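Local atomic coordinates of suppressor of fused homolog (Drosophila melanogaster, PDB entry 6LPH), a protein that probably binds and sequesters transcription factors of RNA polymerase II, with this chain covering the N-terminal part of the longer protein. Residues F106-T111 and T232-Q237. Sequence-based numbering, arbitrary orientation.
Sequences FRLAKT and TNMDRQ
T232 makes a single, parallel-type beta bridge to L108, and where the next rung would fall a water links A109 O to M234 N; the touching parts, 106-111 and 232-235, run 30° apart. T232 N donates to R107 O at 2.8 Å, and A109 N reaches T232 O at 2.9 Å in a nearly straight bond (178° at the hydrogen). One residue, T232, thus uses both its amide and its carbonyl on the neighbours of L108, so that a loop lying between helices 201-219 and 240-243 lines the end of strand 97-109 in the mixed sheet of the SUFU domain. The linking water accepts from M234 N and donates to A109 O; another ties R107 N, from which it accepts, to T232 OG1 at 2.8 Å, a hydroxyl that is also hydrogen-bonded to G198 N.

The F106 side chain crosses that of T232 at about a right angle. With CG anti to the backbone N (chi1 179°), the ring extends so that CE1 comes 3.7 Å from T232 CB, while its other neighbours include P132 and Y74. Replacing F106 with an alanine would probably leave T232 CB and CG2 without this aromatic neighbour and open a gap beside P132. L108 CD1 meets M234 CG crosswise at 3.8 Å, and W131 touches both side chains.

After the bridge, A109 CB packs against N233 CA and CB. N233 begins a type I turn to R236 and adds an Asx turn: its OD1 accepts a hydrogen bond from D235 N, which sits above the carbonyl plane of the N233 side chain, at 3.0 Å.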
ATOM      1  N   PHE A 106      -1.052   1.727   1.024  1.00 10.40           N
ATOM      2  CA  PHE A 106      -2.304   0.999   0.808  1.00 11.24           C
ATOM      3  C   PHE A 106      -3.199   1.275   2.018  1.00 10.42           C
ATOM      4  O   PHE A 106      -2.704   1.373   3.148  1.00 10.33           O
ATOM      5  CB  PHE A 106      -1.988  -0.479   0.637  1.00 11.01           C
ATOM      6  CG  PHE A 106      -3.205  -1.381   0.421  1.00 10.35           C
ATOM      7  CD1 PHE A 106      -4.076  -1.182  -0.668  1.00 10.86           C
ATOM      8  CD2 PHE A 106      -3.427  -2.465   1.260  1.00 10.58           C
ATOM      9  CE1 PHE A 106      -5.156  -2.025  -0.909  1.00 11.52           C
ATOM     10  CE2 PHE A 106      -4.515  -3.352   1.018  1.00 11.51           C
ATOM     11  CZ  PHE A 106      -5.385  -3.113  -0.054  1.00 10.98           C
ATOM     12  N   ARG A 107      -4.484   1.508   1.763  1.00 10.61           N
ATOM     13  CA  ARG A 107      -5.449   1.738   2.854  1.00 10.63           C
ATOM     14  C   ARG A 107      -6.483   0.635   2.841  1.00 11.11           C
ATOM     15  O   ARG A 107      -7.215   0.433   1.850  1.00 12.31           O
ATOM     16  CB  ARG A 107      -6.103   3.097   2.755  1.00 10.56           C
ATOM     17  CG  ARG A 107      -5.064   4.242   2.919  1.00 11.12           C
ATOM     18  CD  ARG A 107      -5.714   5.602   2.844  1.00 10.74           C
ATOM     19  NE  ARG A 107      -4.700   6.666   2.854  1.00 11.22           N
ATOM     20  CZ  ARG A 107      -4.154   7.176   3.964  1.00 12.03           C
ATOM     21  NH1 ARG A 107      -4.562   6.746   5.185  1.00 11.10           N
ATOM     22  NH2 ARG A 107      -3.241   8.155   3.878  1.00 11.85           N
ATOM     23  N   LEU A 108      -6.553  -0.082   3.939  1.00 11.16           N
ATOM     24  CA  LEU A 108      -7.406  -1.281   3.969  1.00 11.28           C
ATOM     25  C   LEU A 108      -8.527  -1.184   5.024  1.00 11.96           C
ATOM     26  O   LEU A 108      -8.256  -1.092   6.223  1.00 11.36           O
ATOM     27  CB  LEU A 108      -6.536  -2.510   4.174  1.00 11.32           C
ATOM     28  CG  LEU A 108      -7.309  -3.827   4.450  1.00 13.61           C
ATOM     29  CD1 LEU A 108      -8.128  -4.242   3.238  1.00 12.98           C
ATOM     30  CD2 LEU A 108      -6.324  -4.930   4.857  1.00 13.33           C
ATOM     31  N   ALA A 109      -9.782  -1.211   4.566  1.00 12.92           N
ATOM     32  CA  ALA A 109     -10.940  -1.058   5.450  1.00 14.53           C
ATOM     33  C   ALA A 109     -10.989  -2.197   6.460  1.00 16.91           C
ATOM     34  O   ALA A 109     -10.726  -3.357   6.127  1.00 16.82           O
ATOM     35  CB  ALA A 109     -12.245  -0.995   4.639  1.00 14.61           C
ATOM     36  N   LYS A 110     -11.275  -1.848   7.711  1.00 19.07           N
ATOM     37  CA  LYS A 110     -11.444  -2.845   8.742  1.00 21.34           C
ATOM     38  C   LYS A 110     -12.724  -3.560   8.424  1.00 25.79           C
ATOM     39  O   LYS A 110     -13.692  -2.943   7.976  1.00 29.13           O
ATOM     40  CB  LYS A 110     -11.506  -2.210  10.143  1.00 21.60           C
ATOM     41  CG  LYS A 110     -10.207  -1.497  10.525  1.00 19.25           C
ATOM     42  CD  LYS A 110     -10.143  -1.233  12.011  1.00 24.46           C
ATOM     43  CE  LYS A 110      -8.971  -0.312  12.310  1.00 26.04           C
ATOM     44  NZ  LYS A 110      -8.946   0.102  13.742  1.00 32.17           N
ATOM     45  N   THR A 111     -12.724  -4.863   8.642  1.00 24.64           N
ATOM     46  CA  THR A 111     -13.897  -5.685   8.391  1.00 31.11           C
ATOM     47  C   THR A 111     -14.931  -5.493   9.515  1.00 36.60           C
ATOM     48  O   THR A 111     -14.614  -4.913  10.558  1.00 32.90           O
ATOM     49  CB  THR A 111     -13.487  -7.159   8.327  1.00 34.39           C
ATOM     50  OG1 THR A 111     -12.840  -7.515   9.556  1.00 36.84           O
ATOM     51  CG2 THR A 111     -12.533  -7.404   7.158  1.00 30.39           C
ATOM     52  N   THR A 232      -9.495   0.951   0.345  1.00 10.50           N
ATOM     53  CA  THR A 232      -9.940  -0.309  -0.285  1.00 11.40           C
ATOM     54  C   THR A 232     -10.693  -1.222   0.689  1.00 11.94           C
ATOM     55  O   THR A 232     -10.157  -1.560   1.750  1.00 11.42           O
ATOM     56  CB  THR A 232      -8.727  -1.079  -0.819  1.00 11.03           C
ATOM     57  OG1 THR A 232      -8.043  -0.262  -1.770  1.00 10.85           O
ATOM     58  CG2 THR A 232      -9.148  -2.425  -1.468  1.00 10.93           C
ATOM     59  N   ASN A 233     -11.929  -1.611   0.316  1.00 12.71           N
ATOM     60  CA  ASN A 233     -12.738  -2.543   1.096  1.00 13.35           C
ATOM     61  C   ASN A 233     -12.839  -3.870   0.320  1.00 14.36           C
ATOM     62  O   ASN A 233     -13.506  -3.931  -0.706  1.00 14.88           O
ATOM     63  CB  ASN A 233     -14.145  -1.958   1.369  1.00 14.84           C
ATOM     64  CG  ASN A 233     -15.116  -3.003   1.897  1.00 19.52           C
ATOM     65  OD1 ASN A 233     -14.713  -4.028   2.449  1.00 16.09           O
ATOM     66  ND2 ASN A 233     -16.423  -2.756   1.697  1.00 26.01           N
ATOM     67  N   MET A 234     -12.148  -4.906   0.782  1.00 14.12           N
ATOM     68  CA  MET A 234     -12.078  -6.187   0.029  1.00 14.71           C
ATOM     69  C   MET A 234     -13.432  -6.887  -0.106  1.00 15.79           C
ATOM     70  O   MET A 234     -13.595  -7.762  -0.960  1.00 17.22           O
ATOM     71  CB  MET A 234     -11.029  -7.134   0.629  1.00 15.26           C
ATOM     72  CG  MET A 234      -9.609  -6.529   0.646  1.00 15.55           C
ATOM     73  SD  MET A 234      -8.960  -6.132  -1.018  1.00 17.34           S
ATOM     74  CE  MET A 234      -8.865  -7.792  -1.691  1.00 15.76           C
ATOM     75  N   ASP A 235     -14.392  -6.479   0.721  1.00 15.54           N
ATOM     76  CA  ASP A 235     -15.731  -7.064   0.712  1.00 16.55           C
ATOM     77  C   ASP A 235     -16.706  -6.232  -0.120  1.00 18.02           C
ATOM     78  O   ASP A 235     -17.914  -6.499  -0.101  1.00 21.33           O
ATOM     79  CB  ASP A 235     -16.279  -7.165   2.155  1.00 21.38           C
ATOM     80  CG  ASP A 235     -15.433  -8.054   3.038  1.00 24.42           C
ATOM     81  OD1 ASP A 235     -15.047  -9.156   2.582  1.00 31.86           O
ATOM     82  OD2 ASP A 235     -15.164  -7.661   4.195  1.00 33.02           O
ATOM     83  N   ARG A 236     -16.204  -5.221  -0.827  1.00 17.07           N
ATOM     84  CA  ARG A 236     -17.093  -4.389  -1.657  1.00 19.20           C
ATOM     85  C   ARG A 236     -17.844  -5.235  -2.682  1.00 19.69           C
ATOM     86  O   ARG A 236     -17.249  -6.065  -3.368  1.00 20.87           O
ATOM     87  CB  ARG A 236     -16.336  -3.281  -2.397  1.00 18.81           C
ATOM     88  CG  ARG A 236     -17.226  -2.085  -2.535  1.00 22.09           C
ATOM     89  CD  ARG A 236     -16.870  -0.997  -3.524  1.00 16.60           C
ATOM     90  NE  ARG A 236     -15.497  -0.859  -4.017  1.00 13.65           N
ATOM     91  CZ  ARG A 236     -15.252  -0.559  -5.302  1.00 15.19           C
ATOM     92  NH1 ARG A 236     -14.019  -0.384  -5.770  1.00 12.81           N
ATOM     93  NH2 ARG A 236     -16.279  -0.446  -6.150  1.00 14.96           N
ATOM     94  N   GLN A 237     -19.128  -4.970  -2.830  1.00 19.15           N
ATOM     95  CA  GLN A 237     -19.985  -5.876  -3.609  1.00 24.01           C
ATOM     96  C   GLN A 237     -20.319  -5.361  -4.992  1.00 22.62           C
ATOM     97  O   GLN A 237     -20.589  -6.148  -5.885  1.00 22.77           O
ATOM     98  CB  GLN A 237     -21.268  -6.227  -2.846  1.00 26.10           C
ATOM     99  CG  GLN A 237     -21.097  -7.254  -1.716  1.00 25.89           C
ATOM    100  CD  GLN A 237     -20.293  -8.482  -2.125  1.00 30.43           C
ATOM    101  OE1 GLN A 237     -19.286  -8.808  -1.505  1.00 33.15           O
ATOM    102  NE2 GLN A 237     -20.718  -9.153  -3.191  1.00 37.43           N
TER
HETATM  103  O   HOH W   1      -6.289   1.796  -0.954  1.00 11.18           O
HETATM  104  O   HOH W   2     -11.464  -4.825   3.749  1.00 15.81           O